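Local structure of glucosamine kinase (Streptacidiphilus jiangxiensis, 6HWJ) at residues L39-G44 against D77-H82; E43-G48 against P61-G66; L225-H230 against T382-L387. The protein catalyses the ATP- and magnesium-dependent phosphorylation of D-glucosamine to D-glucosamine 6-phosphate and, to a lesser extent, acts on glucose. One frame throughout, in Å; residues are numbered along the deposited sequence.

In the fold
Interactions 1 and 2 adjoin at the N-terminal antiparallel sheet, their centres about 6 Å apart, and share Glu43 and Gly44 in the turn between strands 34-42 and 45-51. Interaction 1 sets that turn against helix 79-88, while interaction 2 carries the sheet on from strand 45-51 to strand 57-65. They are joined directly through Thr79 and His45. The side chain of Pro61, in interaction 2, lies about 11 Å from that of Lys133, an inferred ATP-binding residue. Interaction 3 joins two helices far away, its centre about 40 Å from that of interaction 1 and about 44 Å from that of interaction 2.

Interaction 1. Residues L39-G44 against D77-H82; sequences LDLGEG and DGTAEH
His82, near the start of helix 79-88, meets the end of strand 34-42 with both its CB and the rim of its ring. The close-packed part lies around Leu41. Its CB rests 4.0 Å from His82 CB, and with CG anti to the carbonyl carbon (chi1 -63°) the leucine branches reach over the first turn of the helix, CD1 coming within 3.9 Å of Thr79 O. Leu41 O lies at the edge of the imidazole, near its plane, 3.7 Å from His82 CD2. Thr79 OG1 is hydrogen-bonded to His45 ND1, and the His45 ring also stacks on that of His82.

The solvent side is looser and polar. A water donates to both Leu41 O (2.7 Å) and His82 O (2.8 Å), bridging the two backbones. Farther out, exposed Glu43 follows a classic beta bulge in which Leu41 and Gly42 both face His45. Its side chain crosses His82 at about a right angle, and its extended chain brings OE2 to His82 NE2 at 2.8 Å. The donor lies on the anti side of the carboxylate, close to its plane, and the bond is fairly straight (160°), although carboxylate and ring planes are turned 46° apart.

The other ring nitrogen points back into the helix start: His82 ND1 is modelled 2.5 Å from Gly78 O, the carbonyl of the N-cap residue, a hydrogen bond so short that its exact length is doubtful. That carbonyl also accepts from His82 N, and the two donors approach from opposite faces of its plane. Contacts at both nitrogens would limit rotation of the ring. If both bonds hold as modelled, each nitrogen would need a proton, which would be consistent with a positively charged imidazole that the Glu43 carboxylate could help to stabilise.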
loop_
_atom_site.group_PDB
_atom_site.type_symbol
_atom_site.label_atom_id
_atom_site.label_comp_id
_atom_site.label_asym_id
_atom_site.label_seq_id
_atom_site.Cartn_x
_atom_site.Cartn_y
_atom_site.Cartn_z
ATOM N N LEU A 39 2.175 3.116 -26.538
ATOM C CA LEU A 39 3.518 2.584 -26.505
ATOM C C LEU A 39 3.543 1.291 -27.315
ATOM O O LEU A 39 2.936 0.294 -26.920
ATOM C CB LEU A 39 3.973 2.325 -25.077
ATOM C CG LEU A 39 5.360 1.647 -24.971
ATOM C CD1 LEU A 39 6.446 2.587 -25.468
ATOM C CD2 LEU A 39 5.620 1.227 -23.542
ATOM N N ASP A 40 4.234 1.312 -28.450
ATOM C CA ASP A 40 4.307 0.154 -29.337
ATOM C C ASP A 40 5.346 -0.819 -28.792
ATOM O O ASP A 40 6.516 -0.454 -28.618
ATOM C CB ASP A 40 4.657 0.612 -30.745
ATOM C CG ASP A 40 4.520 -0.505 -31.781
ATOM O OD1 ASP A 40 4.706 -1.691 -31.439
ATOM O OD2 ASP A 40 4.217 -0.167 -32.953
ATOM N N LEU A 41 4.920 -2.052 -28.499
ATOM C CA LEU A 41 5.825 -3.056 -27.961
ATOM C C LEU A 41 6.296 -4.048 -29.017
ATOM O O LEU A 41 7.018 -4.984 -28.677
ATOM C CB LEU A 41 5.162 -3.819 -26.808
ATOM C CG LEU A 41 4.790 -2.998 -25.573
ATOM C CD1 LEU A 41 3.946 -3.831 -24.613
ATOM C CD2 LEU A 41 6.017 -2.472 -24.876
ATOM N N GLY A 42 5.896 -3.877 -30.264
ATOM C CA GLY A 42 6.314 -4.752 -31.351
ATOM C C GLY A 42 5.409 -5.942 -31.522
ATOM O O GLY A 42 4.724 -6.390 -30.589
ATOM N N GLU A 43 5.400 -6.466 -32.753
ATOM C CA GLU A 43 4.751 -7.743 -33.076
ATOM C C GLU A 43 3.260 -7.737 -32.733
ATOM O O GLU A 43 2.687 -8.764 -32.352
ATOM C CB GLU A 43 5.447 -8.915 -32.371
ATOM C CG GLU A 43 6.953 -8.993 -32.631
ATOM C CD GLU A 43 7.566 -10.308 -32.152
ATOM O OE1 GLU A 43 7.967 -11.111 -33.007
ATOM O OE2 GLU A 43 7.622 -10.552 -30.939
ATOM N N GLY A 44 2.619 -6.588 -32.892
ATOM C CA GLY A 44 1.200 -6.451 -32.635
ATOM C C GLY A 44 0.812 -6.178 -31.201
ATOM O O GLY A 44 -0.387 -6.225 -30.887
ATOM N N ASP A 77 -1.356 -14.140 -24.284
ATOM C CA ASP A 77 -1.251 -13.432 -25.554
ATOM C C ASP A 77 0.169 -12.950 -25.791
ATOM O O ASP A 77 0.571 -12.761 -26.951
ATOM C CB ASP A 77 -2.229 -12.251 -25.591
ATOM C CG ASP A 77 -3.662 -12.676 -25.871
ATOM O OD1 ASP A 77 -3.891 -13.765 -26.474
ATOM O OD2 ASP A 77 -4.575 -11.913 -25.515
ATOM N N GLY A 78 0.937 -12.735 -24.716
ATOM C CA GLY A 78 2.320 -12.306 -24.817
ATOM C C GLY A 78 2.565 -10.809 -24.656
ATOM O O GLY A 78 3.702 -10.364 -24.854
ATOM N N THR A 79 1.565 -10.036 -24.281
ATOM C CA THR A 79 1.763 -8.592 -24.155
ATOM C C THR A 79 2.560 -8.240 -22.901
ATOM O O THR A 79 3.409 -7.343 -22.938
ATOM C CB THR A 79 0.414 -7.871 -24.151
ATOM O OG1 THR A 79 -0.316 -8.186 -25.343
ATOM C CG2 THR A 79 0.634 -6.370 -24.086
ATOM N N ALA A 80 2.295 -8.931 -21.792
ATOM C CA ALA A 80 3.098 -8.756 -20.586
ATOM C C ALA A 80 4.530 -9.191 -20.844
ATOM O O ALA A 80 5.478 -8.537 -20.412
ATOM C CB ALA A 80 2.496 -9.561 -19.433
ATOM N N GLU A 81 4.696 -10.304 -21.554
ATOM C CA GLU A 81 5.998 -10.746 -22.024
ATOM C C GLU A 81 6.701 -9.667 -22.819
ATOM O O GLU A 81 7.903 -9.437 -22.633
ATOM C CB GLU A 81 5.786 -12.015 -22.873
ATOM C CG GLU A 81 6.973 -12.670 -23.401
ATOM C CD GLU A 81 6.584 -13.951 -24.149
ATOM O OE1 GLU A 81 6.967 -14.081 -25.329
ATOM O OE2 GLU A 81 5.865 -14.786 -23.547
ATOM N N HIS A 82 5.974 -8.997 -23.726
ATOM C CA HIS A 82 6.602 -7.970 -24.549
ATOM C C HIS A 82 6.927 -6.713 -23.745
ATOM O O HIS A 82 7.892 -6.005 -24.058
ATOM C CB HIS A 82 5.707 -7.628 -25.736
ATOM C CG HIS A 82 5.795 -8.629 -26.847
ATOM N ND1 HIS A 82 5.337 -9.927 -26.715
ATOM C CD2 HIS A 82 6.352 -8.552 -28.082
ATOM C CE1 HIS A 82 5.585 -10.597 -27.829
ATOM N NE2 HIS A 82 6.207 -9.788 -28.670
HETATM O O HOH W 1 8.820 -5.491 -26.692
#

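Interaction 2. Residues E43-G48 against P61-G66; sequences EGHAVG and PLVRDG
Strands 45-48 and 61-65 run antiparallel, at 143° between their directions, with their axes approaching to 4.6 Å. Ala46 and Leu62 form a hydrogen-bonded pair, flanked by the non-hydrogen-bonded pairs His45-Val63 and Val47-Pro61. Ala46 N donates to Leu62 O at 3.0 Å, and Leu62 N returns a bond to Ala46 O at 2.8 Å. The ladder extends into the turn, where Arg64 N reaches Gly44 O (2.9 Å). Gly44 O also receives a CA-H...O contact from Val63 CA (3.2 Å).

On the face bearing His45, Val47, Pro61 and Val63, the His45 and Val63 side chains lie side by side and point the same way. Val63 CG1 takes the crowded position between the backbone N and carbonyl carbon (chi1 67°), which turns CG2 toward the imidazole. CG2 makes an off-centre CH-pi contact, 4.2 Å from the centroid of the His45 ring and 30° off its normal.

The other face is apolar around Ala46 and Leu62, and Trp5 of helix 5-11 packs on both. Leu62 CD1 lies 3.9 Å from Gly48 CA, where the bare glycine backbone lets the leucine branch settle across the neighbouring strand. The extended Arg64 chain takes NH1 to a hydrogen bond with Pro3 O, and the guanidinium makes a cation-pi contact with Trp5. Such pairing is that of a beta hairpin, here forming the middle of the antiparallel meander of strands 34-42, 45-51, 57-65 and 69-72.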
loop_
_atom_site.group_PDB
_atom_site.type_symbol
_atom_site.label_atom_id
_atom_site.label_comp_id
_atom_site.label_asym_id
_atom_site.label_seq_id
_atom_site.Cartn_x
_atom_site.Cartn_y
_atom_site.Cartn_z
ATOM N N GLU A 43 5.400 -6.466 -32.753
ATOM C CA GLU A 43 4.751 -7.743 -33.076
ATOM C C GLU A 43 3.260 -7.737 -32.733
ATOM O O GLU A 43 2.687 -8.764 -32.352
ATOM C CB GLU A 43 5.447 -8.915 -32.371
ATOM C CG GLU A 43 6.953 -8.993 -32.631
ATOM C CD GLU A 43 7.566 -10.308 -32.152
ATOM O OE1 GLU A 43 7.967 -11.111 -33.007
ATOM O OE2 GLU A 43 7.622 -10.552 -30.939
ATOM N N GLY A 44 2.619 -6.588 -32.892
ATOM C CA GLY A 44 1.200 -6.451 -32.635
ATOM C C GLY A 44 0.812 -6.178 -31.201
ATOM O O GLY A 44 -0.387 -6.225 -30.887
ATOM N N HIS A 45 1.769 -5.915 -30.321
ATOM C CA HIS A 45 1.502 -5.645 -28.921
ATOM C C HIS A 45 1.698 -4.172 -28.605
ATOM O O HIS A 45 2.550 -3.499 -29.197
ATOM C CB HIS A 45 2.427 -6.501 -28.009
ATOM C CG HIS A 45 2.182 -7.970 -28.142
ATOM N ND1 HIS A 45 1.251 -8.646 -27.382
ATOM C CD2 HIS A 45 2.738 -8.891 -28.965
ATOM C CE1 HIS A 45 1.249 -9.920 -27.727
ATOM N NE2 HIS A 45 2.137 -10.096 -28.685
ATOM N N ALA A 46 0.905 -3.669 -27.658
ATOM C CA ALA A 46 1.030 -2.271 -27.280
ATOM C C ALA A 46 0.398 -2.015 -25.919
ATOM O O ALA A 46 -0.346 -2.845 -25.389
ATOM C CB ALA A 46 0.394 -1.356 -28.328
ATOM N N VAL A 47 0.734 -0.857 -25.353
ATOM C CA VAL A 47 0.075 -0.327 -24.169
ATOM C C VAL A 47 -0.608 0.965 -24.580
ATOM O O VAL A 47 0.050 1.897 -25.062
ATOM C CB VAL A 47 1.045 -0.073 -23.022
ATOM C CG1 VAL A 47 0.247 0.333 -21.758
ATOM C CG2 VAL A 47 1.905 -1.307 -22.720
ATOM N N GLY A 48 -1.922 1.013 -24.420
ATOM C CA GLY A 48 -2.702 2.169 -24.784
ATOM C C GLY A 48 -3.182 2.882 -23.532
ATOM O O GLY A 48 -3.469 2.244 -22.519
ATOM N N PRO A 61 -3.673 -2.946 -22.043
ATOM C CA PRO A 61 -2.753 -3.751 -22.844
ATOM C C PRO A 61 -3.473 -4.229 -24.086
ATOM O O PRO A 61 -4.559 -4.806 -24.004
ATOM C CB PRO A 61 -2.377 -4.914 -21.907
ATOM C CG PRO A 61 -3.602 -5.095 -21.060
ATOM C CD PRO A 61 -4.204 -3.700 -20.887
ATOM N N LEU A 62 -2.875 -3.974 -25.243
ATOM C CA LEU A 62 -3.538 -4.197 -26.509
ATOM C C LEU A 62 -2.784 -5.211 -27.356
ATOM O O LEU A 62 -1.546 -5.289 -27.336
ATOM C CB LEU A 62 -3.671 -2.887 -27.302
ATOM C CG LEU A 62 -4.597 -1.854 -26.669
ATOM C CD1 LEU A 62 -4.263 -0.482 -27.247
ATOM C CD2 LEU A 62 -6.061 -2.194 -26.904
ATOM N N VAL A 63 -3.550 -5.962 -28.130
ATOM C CA VAL A 63 -2.988 -6.903 -29.099
ATOM C C VAL A 63 -3.831 -6.846 -30.362
ATOM O O VAL A 63 -5.069 -6.887 -30.311
ATOM C CB VAL A 63 -2.926 -8.333 -28.530
ATOM C CG1 VAL A 63 -4.326 -8.880 -28.331
ATOM C CG2 VAL A 63 -2.102 -9.237 -29.451
ATOM N N ARG A 64 -3.170 -6.736 -31.501
ATOM C CA ARG A 64 -3.885 -6.844 -32.762
ATOM C C ARG A 64 -4.235 -8.308 -33.004
ATOM O O ARG A 64 -3.401 -9.194 -32.843
ATOM C CB ARG A 64 -3.049 -6.261 -33.895
ATOM C CG ARG A 64 -2.969 -4.721 -33.843
ATOM C CD ARG A 64 -2.061 -4.142 -34.921
ATOM N NE ARG A 64 -1.902 -2.693 -34.811
ATOM C CZ ARG A 64 -2.193 -1.827 -35.774
ATOM N NH1 ARG A 64 -2.671 -2.246 -36.949
ATOM N NH2 ARG A 64 -2.014 -0.535 -35.565
ATOM N N ASP A 65 -5.500 -8.572 -33.324
ATOM C CA ASP A 65 -5.977 -9.921 -33.592
ATOM C C ASP A 65 -6.783 -9.858 -34.871
ATOM O O ASP A 65 -7.685 -9.024 -34.984
ATOM C CB ASP A 65 -6.823 -10.464 -32.435
ATOM C CG ASP A 65 -7.100 -11.968 -32.562
ATOM O OD1 ASP A 65 -7.386 -12.440 -33.681
ATOM O OD2 ASP A 65 -7.048 -12.678 -31.534
ATOM N N GLY A 66 -6.440 -10.719 -35.832
ATOM C CA GLY A 66 -7.128 -10.730 -37.106
ATOM C C GLY A 66 -8.591 -11.069 -37.007
ATOM O O GLY A 66 -9.352 -10.793 -37.940
#

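Interaction 3. Residues L225-H230 against T382-L387; sequences LTARMH and TTLARL
Helices 225-230 and 382-386 run in broadly the same direction, crossing at -36° with their axes 8.5 Å apart, and come closest at Ala227 and Leu384, whose CA atoms are separated by 5.4 Å. Ala227 makes this approach possible: its single methyl points at the partner helix and sits between Thr383 and Leu384. From one side comes Thr383 CG2, 3.5 Å from Ala227 CB. This methyl stands anti to the backbone N, while OG1 is directed elsewhere and bonds to Ala379 O in its own helix and to Thr224 OG1 on the opposing helix. The threonine therefore offers carbon to Ala227 and keeps its hydroxyl satisfied within the helix pair.

Leu384 comes from the other side. Its CB leaves the backbone at an angle to the interface, but the branched end swings back so that CD2 lies 3.7 Å from Ala227 CB and equally close to Ala227 O. Tyr380, one turn earlier on the same helix, also packs against Ala227 and extends this buried side.

Toward the surface the contact thins out. The aliphatic part of Arg228 passes obliquely over Thr383, with CG 4.0 Å from Thr383 CG2, and the extended chain carries its guanidinium group to a salt bridge with Glu162. Leu387, the first residue to leave helical backbone angles, lays CD1 4.0 Å from Arg228 CA and forms the exposed margin of the contact. This is close apolar helix-helix packing through a small alanine, and it joins the long helices 212-234 and 362-386, distant in sequence, within the mainly helical C-terminal part of the kinase.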
loop_
_atom_site.group_PDB
_atom_site.type_symbol
_atom_site.label_atom_id
_atom_site.label_comp_id
_atom_site.label_asym_id
_atom_site.label_seq_id
_atom_site.Cartn_x
_atom_site.Cartn_y
_atom_site.Cartn_z
ATOM N N LEU A 225 13.614 -2.388 8.885
ATOM C CA LEU A 225 13.109 -2.276 7.517
ATOM C C LEU A 225 12.416 -0.935 7.296
ATOM O O LEU A 225 12.666 -0.254 6.291
ATOM C CB LEU A 225 12.144 -3.442 7.215
ATOM C CG LEU A 225 11.455 -3.480 5.846
ATOM C CD1 LEU A 225 10.983 -4.895 5.524
ATOM C CD2 LEU A 225 10.229 -2.538 5.793
ATOM N N THR A 226 11.551 -0.543 8.228
ATOM C CA THR A 226 10.830 0.718 8.139
ATOM C C THR A 226 11.788 1.906 8.101
ATOM O O THR A 226 11.559 2.863 7.353
ATOM C CB THR A 226 9.875 0.855 9.329
ATOM O OG1 THR A 226 9.065 -0.325 9.443
ATOM C CG2 THR A 226 8.977 2.086 9.163
ATOM N N ALA A 227 12.870 1.849 8.883
ATOM C CA ALA A 227 13.851 2.933 8.893
ATOM C C ALA A 227 14.631 2.999 7.587
ATOM O O ALA A 227 14.872 4.094 7.048
ATOM C CB ALA A 227 14.811 2.777 10.077
ATOM N N ARG A 228 15.034 1.844 7.055
ATOM C CA ARG A 228 15.690 1.811 5.752
ATOM C C ARG A 228 14.755 2.338 4.665
ATOM O O ARG A 228 15.185 3.068 3.757
ATOM C CB ARG A 228 16.135 0.385 5.422
ATOM C CG ARG A 228 17.247 -0.156 6.320
ATOM C CD ARG A 228 17.459 -1.655 6.078
ATOM N NE ARG A 228 18.629 -2.141 6.819
ATOM C CZ ARG A 228 18.966 -3.424 6.930
ATOM N NH1 ARG A 228 18.214 -4.371 6.373
ATOM N NH2 ARG A 228 20.048 -3.764 7.612
ATOM N N MET A 229 13.490 1.931 4.716
ATOM C CA MET A 229 12.486 2.409 3.767
ATOM C C MET A 229 12.351 3.929 3.841
ATOM O O MET A 229 12.449 4.623 2.815
ATOM C CB MET A 229 11.148 1.718 4.062
ATOM C CG MET A 229 10.019 2.057 3.097
ATOM S SD MET A 229 8.467 1.229 3.579
ATOM C CE MET A 229 7.955 2.258 4.952
ATOM N N HIS A 230 12.176 4.474 5.056
ATOM C CA HIS A 230 11.992 5.920 5.184
ATOM C C HIS A 230 13.238 6.694 4.763
ATOM O O HIS A 230 13.139 7.742 4.117
ATOM C CB HIS A 230 11.600 6.282 6.618
ATOM C CG HIS A 230 10.201 5.912 6.970
ATOM N ND1 HIS A 230 9.766 5.798 8.274
ATOM C CD2 HIS A 230 9.131 5.639 6.191
ATOM C CE1 HIS A 230 8.489 5.471 8.275
ATOM N NE2 HIS A 230 8.084 5.362 7.022
ATOM N N THR A 382 17.518 3.266 16.101
ATOM C CA THR A 382 18.928 2.929 15.905
ATOM C C THR A 382 19.291 2.922 14.424
ATOM O O THR A 382 20.351 3.420 14.034
ATOM C CB THR A 382 19.240 1.573 16.536
ATOM O OG1 THR A 382 18.885 1.594 17.915
ATOM C CG2 THR A 382 20.731 1.247 16.429
ATOM N N THR A 383 18.426 2.356 13.584
ATOM C CA THR A 383 18.714 2.309 12.150
ATOM C C THR A 383 18.663 3.698 11.522
ATOM O O THR A 383 19.568 4.073 10.753
ATOM C CB THR A 383 17.756 1.348 11.460
ATOM O OG1 THR A 383 17.924 0.035 12.008
ATOM C CG2 THR A 383 18.026 1.290 9.948
ATOM N N LEU A 384 17.644 4.503 11.864
ATOM C CA LEU A 384 17.635 5.881 11.373
ATOM C C LEU A 384 18.932 6.602 11.737
ATOM O O LEU A 384 19.496 7.341 10.922
ATOM C CB LEU A 384 16.452 6.660 11.926
ATOM C CG LEU A 384 15.074 6.389 11.335
ATOM C CD1 LEU A 384 14.061 7.394 11.921
ATOM C CD2 LEU A 384 15.072 6.477 9.819
ATOM N N ALA A 385 19.422 6.403 12.967
ATOM C CA ALA A 385 20.647 7.075 13.380
ATOM C C ALA A 385 21.852 6.540 12.604
ATOM O O ALA A 385 22.706 7.312 12.154
ATOM C CB ALA A 385 20.863 6.908 14.888
ATOM N N ARG A 386 21.928 5.224 12.426
ATOM C CA ARG A 386 22.995 4.641 11.614
ATOM C C ARG A 386 22.990 5.195 10.194
ATOM O O ARG A 386 24.047 5.314 9.567
ATOM C CB ARG A 386 22.842 3.123 11.592
ATOM C CG ARG A 386 23.983 2.379 10.962
ATOM C CD ARG A 386 23.783 0.862 11.092
ATOM N NE ARG A 386 25.028 0.136 10.850
ATOM C CZ ARG A 386 25.154 -1.187 10.931
ATOM N NH1 ARG A 386 24.111 -1.940 11.257
ATOM N NH2 ARG A 386 26.333 -1.753 10.690
ATOM N N LEU A 387 21.819 5.538 9.670
ATOM C CA LEU A 387 21.696 6.096 8.332
ATOM C C LEU A 387 21.695 7.623 8.328
ATOM O O LEU A 387 21.418 8.224 7.288
ATOM C CB LEU A 387 20.406 5.581 7.666
ATOM C CG LEU A 387 20.319 4.060 7.542
ATOM C CD1 LEU A 387 18.964 3.635 7.021
ATOM C CD2 LEU A 387 21.423 3.524 6.638
#